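Local coordinates for protein prephenate dehydrogenase (Aquifex aeolicus, PDB 2G5C) that probably catalyses the NAD-dependent oxidative decarboxylation of prephenate to 4-hydroxyphenylpyruvate, a step in tyrosine biosynthesis, and binds NAD in a Rossmann-type domain, at residues A[119-124]-A[134-139]; A[91-96]-A[113-118]. All blocks are in the same frame, centred on the assembly; numbering follows the deposited sequence.

Contact 1. Residues A[119-124]-A[134-139]; sequences PIAGTE and NLYEGK. With NAD (nicotinamide-adenine-dinucleotide), chain E.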
ATOM      1  N   PRO A 119      11.263   2.200 -18.582  1.00 24.07           N
ATOM      2  CA  PRO A 119      11.250   0.829 -18.070  1.00 26.07           C
ATOM      3  C   PRO A 119      10.445   0.800 -16.771  1.00 28.25           C
ATOM      4  O   PRO A 119      10.648   1.639 -15.894  1.00 28.52           O
ATOM      5  CB  PRO A 119      12.727   0.538 -17.847  1.00 24.64           C
ATOM      6  CG  PRO A 119      13.255   1.878 -17.421  1.00 25.88           C
ATOM      7  CD  PRO A 119      12.596   2.807 -18.423  1.00 24.05           C
ATOM      8  N   ILE A 120       9.519  -0.148 -16.659  1.00 31.45           N
ATOM      9  CA  ILE A 120       8.692  -0.255 -15.461  1.00 34.99           C
ATOM     10  C   ILE A 120       9.339  -1.227 -14.485  1.00 38.42           C
ATOM     11  O   ILE A 120       8.856  -2.346 -14.281  1.00 38.04           O
ATOM     12  CB  ILE A 120       7.266  -0.751 -15.799  1.00 34.81           C
ATOM     13  CG1 ILE A 120       6.665   0.096 -16.925  1.00 34.26           C
ATOM     14  CG2 ILE A 120       6.381  -0.677 -14.555  1.00 33.13           C
ATOM     15  CD1 ILE A 120       6.504   1.564 -16.578  1.00 36.59           C
ATOM     16  N   ALA A 121      10.444  -0.788 -13.894  1.00 41.52           N
ATOM     17  CA  ALA A 121      11.190  -1.589 -12.936  1.00 45.65           C
ATOM     18  C   ALA A 121      11.918  -0.657 -11.973  1.00 48.81           C
ATOM     19  O   ALA A 121      11.728   0.560 -12.016  1.00 48.77           O
ATOM     20  CB  ALA A 121      12.191  -2.473 -13.668  1.00 45.10           C
ATOM     21  N   GLY A 122      12.749  -1.234 -11.109  1.00 52.30           N
ATOM     22  CA  GLY A 122      13.492  -0.438 -10.148  1.00 56.33           C
ATOM     23  C   GLY A 122      12.774  -0.317  -8.818  1.00 59.19           C
ATOM     24  O   GLY A 122      11.695   0.270  -8.738  1.00 60.09           O
ATOM     25  N   THR A 123      13.374  -0.871  -7.771  1.00 61.81           N
ATOM     26  CA  THR A 123      12.777  -0.830  -6.441  1.00 64.68           C
ATOM     27  C   THR A 123      13.006   0.512  -5.753  1.00 65.88           C
ATOM     28  O   THR A 123      13.175   0.576  -4.533  1.00 66.52           O
ATOM     29  CB  THR A 123      13.341  -1.952  -5.546  1.00 65.33           C
ATOM     30  OG1 THR A 123      14.766  -1.831  -5.466  1.00 66.67           O
ATOM     31  CG2 THR A 123      12.984  -3.319  -6.116  1.00 65.68           C
ATOM     32  N   GLU A 124      13.008   1.581  -6.543  1.00 67.04           N
ATOM     33  CA  GLU A 124      13.200   2.937  -6.032  1.00 67.85           C
ATOM     34  C   GLU A 124      14.581   3.198  -5.429  1.00 67.27           C
ATOM     35  O   GLU A 124      14.907   4.340  -5.106  1.00 67.31           O
ATOM     36  CB  GLU A 124      12.127   3.270  -4.985  1.00 69.67           C
ATOM     37  CG  GLU A 124      10.692   3.293  -5.514  1.00 72.62           C
ATOM     38  CD  GLU A 124      10.141   1.905  -5.804  1.00 74.04           C
ATOM     39  OE1 GLU A 124      10.072   1.083  -4.864  1.00 74.83           O
ATOM     40  OE2 GLU A 124       9.772   1.639  -6.969  1.00 74.18           O
ATOM     41  N   ASN A 134      19.732  -7.572 -13.865  1.00 41.87           N
ATOM     42  CA  ASN A 134      18.533  -8.318 -14.237  1.00 41.08           C
ATOM     43  C   ASN A 134      17.297  -7.488 -13.951  1.00 39.80           C
ATOM     44  O   ASN A 134      16.172  -7.962 -14.104  1.00 39.91           O
ATOM     45  CB  ASN A 134      18.447  -9.616 -13.438  1.00 42.46           C
ATOM     46  CG  ASN A 134      18.271  -9.365 -11.954  1.00 43.46           C
ATOM     47  OD1 ASN A 134      19.142  -8.788 -11.303  1.00 43.19           O
ATOM     48  ND2 ASN A 134      17.135  -9.788 -11.411  1.00 45.96           N
ATOM     49  N   LEU A 135      17.519  -6.247 -13.534  1.00 38.05           N
ATOM     50  CA  LEU A 135      16.441  -5.329 -13.196  1.00 37.90           C
ATOM     51  C   LEU A 135      15.290  -5.283 -14.202  1.00 37.25           C
ATOM     52  O   LEU A 135      14.143  -5.042 -13.828  1.00 38.21           O
ATOM     53  CB  LEU A 135      17.004  -3.920 -13.013  1.00 36.28           C
ATOM     54  CG  LEU A 135      15.985  -2.862 -12.585  1.00 37.93           C
ATOM     55  CD1 LEU A 135      15.499  -3.160 -11.168  1.00 35.64           C
ATOM     56  CD2 LEU A 135      16.617  -1.482 -12.651  1.00 36.20           C
ATOM     57  N   TYR A 136      15.588  -5.527 -15.472  1.00 36.91           N
ATOM     58  CA  TYR A 136      14.566  -5.468 -16.511  1.00 35.77           C
ATOM     59  C   TYR A 136      13.983  -6.817 -16.933  1.00 37.68           C
ATOM     60  O   TYR A 136      12.965  -6.862 -17.625  1.00 36.59           O
ATOM     61  CB  TYR A 136      15.146  -4.755 -17.734  1.00 33.73           C
ATOM     62  CG  TYR A 136      15.842  -3.453 -17.393  1.00 31.48           C
ATOM     63  CD1 TYR A 136      15.110  -2.316 -17.050  1.00 31.37           C
ATOM     64  CD2 TYR A 136      17.234  -3.367 -17.389  1.00 29.97           C
ATOM     65  CE1 TYR A 136      15.747  -1.122 -16.713  1.00 29.58           C
ATOM     66  CE2 TYR A 136      17.881  -2.180 -17.052  1.00 28.77           C
ATOM     67  CZ  TYR A 136      17.131  -1.061 -16.716  1.00 28.80           C
ATOM     68  OH  TYR A 136      17.762   0.119 -16.396  1.00 24.61           O
ATOM     69  N   GLU A 137      14.620  -7.909 -16.515  1.00 39.47           N
ATOM     70  CA  GLU A 137      14.162  -9.251 -16.873  1.00 41.99           C
ATOM     71  C   GLU A 137      12.663  -9.467 -16.672  1.00 42.20           C
ATOM     72  O   GLU A 137      12.182  -9.540 -15.543  1.00 42.70           O
ATOM     73  CB  GLU A 137      14.934 -10.300 -16.069  1.00 44.84           C
ATOM     74  CG  GLU A 137      16.430 -10.301 -16.315  1.00 49.72           C
ATOM     75  CD  GLU A 137      16.793 -10.727 -17.725  1.00 53.01           C
ATOM     76  OE1 GLU A 137      16.313 -10.089 -18.683  1.00 54.67           O
ATOM     77  OE2 GLU A 137      17.562 -11.700 -17.875  1.00 55.86           O
ATOM     78  N   GLY A 138      11.931  -9.570 -17.777  1.00 42.65           N
ATOM     79  CA  GLY A 138      10.497  -9.788 -17.703  1.00 42.91           C
ATOM     80  C   GLY A 138       9.678  -8.533 -17.467  1.00 42.86           C
ATOM     81  O   GLY A 138       8.466  -8.531 -17.682  1.00 44.33           O
ATOM     82  N   LYS A 139      10.332  -7.465 -17.024  1.00 41.83           N
ATOM     83  CA  LYS A 139       9.644  -6.205 -16.762  1.00 41.19           C
ATOM     84  C   LYS A 139       9.121  -5.559 -18.044  1.00 39.80           C
ATOM     85  O   LYS A 139       9.574  -5.876 -19.140  1.00 39.55           O
ATOM     86  CB  LYS A 139      10.583  -5.228 -16.048  1.00 42.02           C
ATOM     87  CG  LYS A 139      10.394  -5.139 -14.538  1.00 43.89           C
ATOM     88  CD  LYS A 139      10.772  -6.421 -13.817  1.00 44.08           C
ATOM     89  CE  LYS A 139      10.687  -6.223 -12.308  1.00 44.19           C
ATOM     90  NZ  LYS A 139      11.207  -7.392 -11.545  1.00 44.03           N
TER
HETATM   91  PA  NAD E3686      20.025   7.826  -8.937  1.00 33.72           P
HETATM   92  O1A NAD E3686      20.440   6.488  -8.488  1.00 31.02           O
HETATM   93  O2A NAD E3686      19.950   8.897  -7.870  1.00 30.42           O
HETATM   94  O5B NAD E3686      21.023   8.236 -10.108  1.00 32.16           O
HETATM   95  C5B NAD E3686      20.889   9.478 -10.737  1.00 31.31           C
HETATM   96  C4B NAD E3686      22.247   9.918 -11.252  1.00 28.47           C
HETATM   97  O4B NAD E3686      22.023  11.179 -11.826  1.00 30.43           O
HETATM   98  C3B NAD E3686      23.283  10.145 -10.127  1.00 30.82           C
HETATM   99  O3B NAD E3686      24.432   9.322 -10.278  1.00 29.46           O
HETATM  100  C2B NAD E3686      23.560  11.648 -10.213  1.00 31.01           C
HETATM  101  O2B NAD E3686      24.855  12.064  -9.831  1.00 30.47           O
HETATM  102  C1B NAD E3686      23.219  11.882 -11.666  1.00 30.12           C
HETATM  103  N9A NAD E3686      22.975  13.256 -12.137  1.00 30.09           N
HETATM  104  C8A NAD E3686      22.263  14.271 -11.541  1.00 27.82           C
HETATM  105  N7A NAD E3686      22.306  15.352 -12.339  1.00 30.08           N
HETATM  106  C5A NAD E3686      23.031  15.050 -13.439  1.00 30.74           C
HETATM  107  C6A NAD E3686      23.410  15.755 -14.591  1.00 28.94           C
HETATM  108  N6A NAD E3686      23.040  17.010 -14.773  1.00 30.57           N
HETATM  109  N1A NAD E3686      24.189  15.124 -15.563  1.00 30.91           N
HETATM  110  C2A NAD E3686      24.595  13.799 -15.398  1.00 30.49           C
HETATM  111  N3A NAD E3686      24.226  13.094 -14.261  1.00 33.27           N
HETATM  112  C4A NAD E3686      23.458  13.721 -13.310  1.00 30.27           C
HETATM  113  O3  NAD E3686      18.575   7.782  -9.694  1.00 33.51           O
HETATM  114  PN  NAD E3686      17.937   6.510 -10.441  1.00 35.85           P
HETATM  115  O1N NAD E3686      19.030   5.736 -11.061  1.00 33.26           O
HETATM  116  O2N NAD E3686      17.090   5.784  -9.456  1.00 36.82           O
HETATM  117  O5D NAD E3686      16.937   7.068 -11.578  1.00 39.31           O
HETATM  118  C5D NAD E3686      17.414   7.817 -12.679  1.00 37.72           C
HETATM  119  C4D NAD E3686      16.304   8.143 -13.704  1.00 36.50           C
HETATM  120  O4D NAD E3686      15.521   6.987 -13.952  1.00 37.28           O
HETATM  121  C3D NAD E3686      15.308   9.262 -13.371  1.00 37.26           C
HETATM  122  O3D NAD E3686      15.221  10.142 -14.495  1.00 36.27           O
HETATM  123  C2D NAD E3686      13.978   8.575 -13.101  1.00 37.35           C
HETATM  124  O2D NAD E3686      12.857   9.349 -13.518  1.00 34.62           O
HETATM  125  C1D NAD E3686      14.136   7.249 -13.843  1.00 36.28           C
HETATM  126  N1N NAD E3686      13.483   6.052 -13.228  1.00 37.05           N
HETATM  127  C2N NAD E3686      13.764   5.757 -11.896  1.00 37.34           C
HETATM  128  C3N NAD E3686      13.169   4.643 -11.288  1.00 38.73           C
HETATM  129  C7N NAD E3686      13.485   4.339  -9.853  1.00 39.37           C
HETATM  130  O7N NAD E3686      12.888   3.245  -9.290  1.00 41.08           O
HETATM  131  N7N NAD E3686      14.303   5.067  -9.114  1.00 39.82           N
HETATM  132  C4N NAD E3686      12.284   3.832 -12.051  1.00 38.80           C
HETATM  133  C5N NAD E3686      12.007   4.142 -13.402  1.00 37.80           C
HETATM  134  C6N NAD E3686      12.618   5.265 -13.983  1.00 38.49           C

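Contact 2. Residues A[91-96]-A[113-118]; sequences TVTDQG and RFVGGH. With NAD (nicotinamide-adenine-dinucleotide), chain E.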
ATOM      1  N   THR A  91      22.020   7.582 -31.633  1.00 29.73           N
ATOM      2  CA  THR A  91      20.668   7.294 -31.155  1.00 27.99           C
ATOM      3  C   THR A  91      20.605   7.662 -29.680  1.00 26.57           C
ATOM      4  O   THR A  91      21.475   7.270 -28.902  1.00 26.42           O
ATOM      5  CB  THR A  91      20.317   5.800 -31.290  1.00 28.31           C
ATOM      6  OG1 THR A  91      20.220   5.455 -32.677  1.00 29.35           O
ATOM      7  CG2 THR A  91      18.986   5.500 -30.602  1.00 27.64           C
ATOM      8  N   VAL A  92      19.582   8.421 -29.300  1.00 25.39           N
ATOM      9  CA  VAL A  92      19.420   8.843 -27.912  1.00 25.58           C
ATOM     10  C   VAL A  92      18.054   8.438 -27.374  1.00 25.92           C
ATOM     11  O   VAL A  92      17.026   8.789 -27.952  1.00 23.71           O
ATOM     12  CB  VAL A  92      19.556  10.373 -27.761  1.00 25.08           C
ATOM     13  CG1 VAL A  92      19.363  10.768 -26.295  1.00 25.29           C
ATOM     14  CG2 VAL A  92      20.918  10.832 -28.263  1.00 27.07           C
ATOM     15  N   THR A  93      18.051   7.704 -26.263  1.00 24.24           N
ATOM     16  CA  THR A  93      16.803   7.257 -25.650  1.00 24.30           C
ATOM     17  C   THR A  93      16.912   7.483 -24.138  1.00 23.87           C
ATOM     18  O   THR A  93      17.991   7.796 -23.641  1.00 21.64           O
ATOM     19  CB  THR A  93      16.531   5.760 -25.999  1.00 24.41           C
ATOM     20  OG1 THR A  93      15.202   5.397 -25.603  1.00 26.67           O
ATOM     21  CG2 THR A  93      17.543   4.852 -25.320  1.00 27.22           C
ATOM     22  N   ASP A  94      15.812   7.347 -23.402  1.00 23.11           N
ATOM     23  CA  ASP A  94      15.866   7.590 -21.961  1.00 24.38           C
ATOM     24  C   ASP A  94      15.176   6.543 -21.081  1.00 24.63           C
ATOM     25  O   ASP A  94      14.670   5.524 -21.559  1.00 24.47           O
ATOM     26  CB  ASP A  94      15.282   8.977 -21.650  1.00 24.71           C
ATOM     27  CG  ASP A  94      13.754   9.026 -21.796  1.00 29.17           C
ATOM     28  OD1 ASP A  94      13.230   8.608 -22.857  1.00 29.74           O
ATOM     29  OD2 ASP A  94      13.077   9.492 -20.849  1.00 27.96           O
ATOM     30  N   GLN A  95      15.179   6.818 -19.781  1.00 25.93           N
ATOM     31  CA  GLN A  95      14.563   5.954 -18.777  1.00 25.53           C
ATOM     32  C   GLN A  95      13.616   6.771 -17.908  1.00 24.88           C
ATOM     33  O   GLN A  95      13.010   6.241 -16.976  1.00 28.32           O
ATOM     34  CB  GLN A  95      15.639   5.329 -17.882  1.00 26.20           C
ATOM     35  CG  GLN A  95      16.468   4.259 -18.555  1.00 26.98           C
ATOM     36  CD  GLN A  95      17.296   3.458 -17.567  1.00 25.72           C
ATOM     37  OE1 GLN A  95      18.426   3.824 -17.237  1.00 26.24           O
ATOM     38  NE2 GLN A  95      16.729   2.362 -17.080  1.00 24.01           N
ATOM     39  N   GLY A  96      13.497   8.061 -18.210  1.00 23.27           N
ATOM     40  CA  GLY A  96      12.633   8.942 -17.438  1.00 23.52           C
ATOM     41  C   GLY A  96      11.280   8.342 -17.095  1.00 23.77           C
ATOM     42  O   GLY A  96      10.710   7.600 -17.894  1.00 23.31           O
ATOM     43  N   ARG A 113      17.253  11.713 -33.790  1.00 32.99           N
ATOM     44  CA  ARG A 113      18.038  10.862 -32.906  1.00 34.39           C
ATOM     45  C   ARG A 113      17.298  10.336 -31.680  1.00 32.89           C
ATOM     46  O   ARG A 113      17.568   9.227 -31.218  1.00 31.24           O
ATOM     47  CB  ARG A 113      19.297  11.606 -32.451  1.00 35.77           C
ATOM     48  CG  ARG A 113      20.331  11.758 -33.556  1.00 38.35           C
ATOM     49  CD  ARG A 113      21.530  12.571 -33.115  1.00 40.72           C
ATOM     50  NE  ARG A 113      21.170  13.957 -32.848  1.00 42.47           N
ATOM     51  CZ  ARG A 113      22.014  14.977 -32.952  1.00 40.05           C
ATOM     52  NH1 ARG A 113      23.270  14.767 -33.319  1.00 40.91           N
ATOM     53  NH2 ARG A 113      21.599  16.209 -32.695  1.00 41.14           N
ATOM     54  N   PHE A 114      16.351  11.114 -31.170  1.00 31.80           N
ATOM     55  CA  PHE A 114      15.634  10.721 -29.960  1.00 30.42           C
ATOM     56  C   PHE A 114      14.452   9.762 -30.046  1.00 30.63           C
ATOM     57  O   PHE A 114      13.591   9.868 -30.925  1.00 29.33           O
ATOM     58  CB  PHE A 114      15.172  11.964 -29.202  1.00 30.78           C
ATOM     59  CG  PHE A 114      14.549  11.653 -27.876  1.00 30.30           C
ATOM     60  CD1 PHE A 114      15.337  11.226 -26.814  1.00 29.41           C
ATOM     61  CD2 PHE A 114      13.170  11.729 -27.704  1.00 28.93           C
ATOM     62  CE1 PHE A 114      14.759  10.875 -25.594  1.00 29.81           C
ATOM     63  CE2 PHE A 114      12.583  11.380 -26.489  1.00 29.40           C
ATOM     64  CZ  PHE A 114      13.379  10.952 -25.434  1.00 26.93           C
ATOM     65  N   VAL A 115      14.422   8.841 -29.082  1.00 29.80           N
ATOM     66  CA  VAL A 115      13.366   7.850 -28.933  1.00 29.17           C
ATOM     67  C   VAL A 115      13.054   7.769 -27.437  1.00 28.62           C
ATOM     68  O   VAL A 115      13.922   7.418 -26.636  1.00 28.56           O
ATOM     69  CB  VAL A 115      13.812   6.460 -29.416  1.00 30.02           C
ATOM     70  CG1 VAL A 115      12.673   5.462 -29.234  1.00 29.72           C
ATOM     71  CG2 VAL A 115      14.235   6.527 -30.876  1.00 29.98           C
ATOM     72  N   GLY A 116      11.818   8.100 -27.070  1.00 28.11           N
ATOM     73  CA  GLY A 116      11.412   8.075 -25.671  1.00 27.20           C
ATOM     74  C   GLY A 116      11.152   6.694 -25.097  1.00 26.95           C
ATOM     75  O   GLY A 116      10.556   5.835 -25.756  1.00 27.53           O
ATOM     76  N   GLY A 117      11.589   6.481 -23.859  1.00 26.54           N
ATOM     77  CA  GLY A 117      11.400   5.189 -23.216  1.00 24.72           C
ATOM     78  C   GLY A 117      11.186   5.267 -21.711  1.00 23.73           C
ATOM     79  O   GLY A 117      11.552   6.260 -21.064  1.00 21.24           O
ATOM     80  N   HIS A 118      10.584   4.218 -21.156  1.00 21.14           N
ATOM     81  CA  HIS A 118      10.316   4.149 -19.718  1.00 22.40           C
ATOM     82  C   HIS A 118      10.208   2.710 -19.235  1.00 23.41           C
ATOM     83  O   HIS A 118       9.190   2.049 -19.453  1.00 22.77           O
ATOM     84  CB  HIS A 118       9.013   4.867 -19.368  1.00 21.65           C
ATOM     85  CG  HIS A 118       8.615   4.726 -17.927  1.00 23.25           C
ATOM     86  ND1 HIS A 118       7.344   5.007 -17.475  1.00 24.06           N
ATOM     87  CD2 HIS A 118       9.321   4.332 -16.840  1.00 21.98           C
ATOM     88  CE1 HIS A 118       7.283   4.787 -16.174  1.00 24.94           C
ATOM     89  NE2 HIS A 118       8.469   4.377 -15.765  1.00 22.95           N
TER
HETATM   90  PA  NAD E3686      20.025   7.826  -8.937  1.00 33.72           P
HETATM   91  O1A NAD E3686      20.440   6.488  -8.488  1.00 31.02           O
HETATM   92  O2A NAD E3686      19.950   8.897  -7.870  1.00 30.42           O
HETATM   93  O5B NAD E3686      21.023   8.236 -10.108  1.00 32.16           O
HETATM   94  C5B NAD E3686      20.889   9.478 -10.737  1.00 31.31           C
HETATM   95  C4B NAD E3686      22.247   9.918 -11.252  1.00 28.47           C
HETATM   96  O4B NAD E3686      22.023  11.179 -11.826  1.00 30.43           O
HETATM   97  C3B NAD E3686      23.283  10.145 -10.127  1.00 30.82           C
HETATM   98  O3B NAD E3686      24.432   9.322 -10.278  1.00 29.46           O
HETATM   99  C2B NAD E3686      23.560  11.648 -10.213  1.00 31.01           C
HETATM  100  O2B NAD E3686      24.855  12.064  -9.831  1.00 30.47           O
HETATM  101  C1B NAD E3686      23.219  11.882 -11.666  1.00 30.12           C
HETATM  102  N9A NAD E3686      22.975  13.256 -12.137  1.00 30.09           N
HETATM  103  C8A NAD E3686      22.263  14.271 -11.541  1.00 27.82           C
HETATM  104  N7A NAD E3686      22.306  15.352 -12.339  1.00 30.08           N
HETATM  105  C5A NAD E3686      23.031  15.050 -13.439  1.00 30.74           C
HETATM  106  C6A NAD E3686      23.410  15.755 -14.591  1.00 28.94           C
HETATM  107  N6A NAD E3686      23.040  17.010 -14.773  1.00 30.57           N
HETATM  108  N1A NAD E3686      24.189  15.124 -15.563  1.00 30.91           N
HETATM  109  C2A NAD E3686      24.595  13.799 -15.398  1.00 30.49           C
HETATM  110  N3A NAD E3686      24.226  13.094 -14.261  1.00 33.27           N
HETATM  111  C4A NAD E3686      23.458  13.721 -13.310  1.00 30.27           C
HETATM  112  O3  NAD E3686      18.575   7.782  -9.694  1.00 33.51           O
HETATM  113  PN  NAD E3686      17.937   6.510 -10.441  1.00 35.85           P
HETATM  114  O1N NAD E3686      19.030   5.736 -11.061  1.00 33.26           O
HETATM  115  O2N NAD E3686      17.090   5.784  -9.456  1.00 36.82           O
HETATM  116  O5D NAD E3686      16.937   7.068 -11.578  1.00 39.31           O
HETATM  117  C5D NAD E3686      17.414   7.817 -12.679  1.00 37.72           C
HETATM  118  C4D NAD E3686      16.304   8.143 -13.704  1.00 36.50           C
HETATM  119  O4D NAD E3686      15.521   6.987 -13.952  1.00 37.28           O
HETATM  120  C3D NAD E3686      15.308   9.262 -13.371  1.00 37.26           C
HETATM  121  O3D NAD E3686      15.221  10.142 -14.495  1.00 36.27           O
HETATM  122  C2D NAD E3686      13.978   8.575 -13.101  1.00 37.35           C
HETATM  123  O2D NAD E3686      12.857   9.349 -13.518  1.00 34.62           O
HETATM  124  C1D NAD E3686      14.136   7.249 -13.843  1.00 36.28           C
HETATM  125  N1N NAD E3686      13.483   6.052 -13.228  1.00 37.05           N
HETATM  126  C2N NAD E3686      13.764   5.757 -11.896  1.00 37.34           C
HETATM  127  C3N NAD E3686      13.169   4.643 -11.288  1.00 38.73           C
HETATM  128  C7N NAD E3686      13.485   4.339  -9.853  1.00 39.37           C
HETATM  129  O7N NAD E3686      12.888   3.245  -9.290  1.00 41.08           O
HETATM  130  N7N NAD E3686      14.303   5.067  -9.114  1.00 39.82           N
HETATM  131  C4N NAD E3686      12.284   3.832 -12.051  1.00 38.80           C
HETATM  132  C5N NAD E3686      12.007   4.142 -13.402  1.00 37.80           C
HETATM  133  C6N NAD E3686      12.618   5.265 -13.983  1.00 38.49           C

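Contact 1. Residues A[119-124]-A[134-139]
Leu-135 leans its forked end against the backbone of Gly-122: CD1 lies 3.4 Å from Gly-122 N, and CG rests near the methyl of Ala-121. With CG anti to the backbone N (chi1 -177°), the branch swings over to this neighbour, while Leu-135 O stands 3.2 Å from Ala-121 CB, a buried carbonyl without a polar partner in the model. A side chain as small as alanine at Leu-135 would probably open a gap beside Gly-122 and leave this loop, whose Glu-124 N makes a weak hydrogen bond to NAD O7N, less firmly backed. Gly-122 suits its place because a CB would run into both NAD O7N and the preceding carbonyl. Next, Tyr-136 lies side by side with Pro-119, pointing the same way, its CE1 3.6 Å from Pro-119 CB; the apolar, puckered ring of Pro-119 meets the aromatic carbons obliquely, while the hydroxyl is hydrogen-bonded to Gln-95. The type II turn from Tyr-136, with Gly-138 at its positive-phi corner, brings Lys-139 back to Ile-120. Lys-139 contributes its aliphatic part, bent at chi2 (67°): CG lies 3.2 Å from Ile-120 O and presses tightly on Ala-121 CB at 3.3 Å. Leu-135 and Tyr-136 also pack on helix 11-22, Trp-161 of helix 151-163 meets the Tyr-136 ring edge-to-face, and Ile-120 joins Lys-140 of strand 140-143 by a backbone hydrogen bond.

Contact 2. Residues A[91-96]-A[113-118]
The Phe-114 ring lies beside the 91-96 backbone, with Val-92 O 3.2 Å from CD1 and Asp-94 OD1 3.5 Å from CZ, both approaching obliquely. Its CG is anti to the backbone N (chi1 -174°), which carries the ring along the strand; Val-92 crosses it at about a right angle, and the two share the sheet face packed against helix 101-110, where apolar groups belong. The His-118 ring has Gly-96 O and Gln-95 O at oblique positions and NAD C5N at its edge, near the ring plane; its ND1 is hydrogen-bonded to His-176, and Phe-180 meets it edge-to-face. The carboxylate of Asp-94 receives Gly-117 N on OD1 at 2.9 Å, from above its plane, while OD2 forms a salt bridge to Lys-99 and takes a weak bond from Gly-96 N. An acid is apt here, since its two oxygens can gather two backbone amides and a cation in a buried place.

Between the backbones, Val-92 N reaches Arg-113 O in an almost straight bond (177°), and Val-115 N returns to Val-92 O at 2.8 Å. On the opposite sheet face from Phe-114, Thr-93 donates OG1 to Val-115 O at 2.6 Å; OG1, anti to the backbone N (chi1 -170°), is turned toward the neighbouring strand, and a threonine thereby adds a side-chain bond between the strands. Gly-117 lies so near Asp-94 O that a CB would be tight.

Strands 91-94 and 114-120 are thus parallel neighbours joined through helix 101-110, a beta-alpha-beta crossover of the Rossmann-type nucleotide-binding domain. Typically for such a fold, the loop just past the C-terminal end of strand 91-94 borders the cofactor: Gln-95 O lies 3.2 Å from NAD C6N on the nicotinamide ring.

Past the first four strands of the sheet, the chain enters strand 91-94 and, after helix 101-110, returns in strand 114-120, so that contact 2 closes the crossover. Contact 1 follows in series, neither nested in it nor crossing it: the last residues of that same strand turn out into a loop, which comes back at 134-139 just before strand 140-143, antiparallel to 114-120. The two contacts are joined through Gln-95, which is hydrogen-bonded to the Tyr-136 hydroxyl and has Pro-119 packed on it. Both touch NAD; together they tie the parallel strands 91-94 and 114-120 to the loop before strand 140-143, beside the nicotinamide.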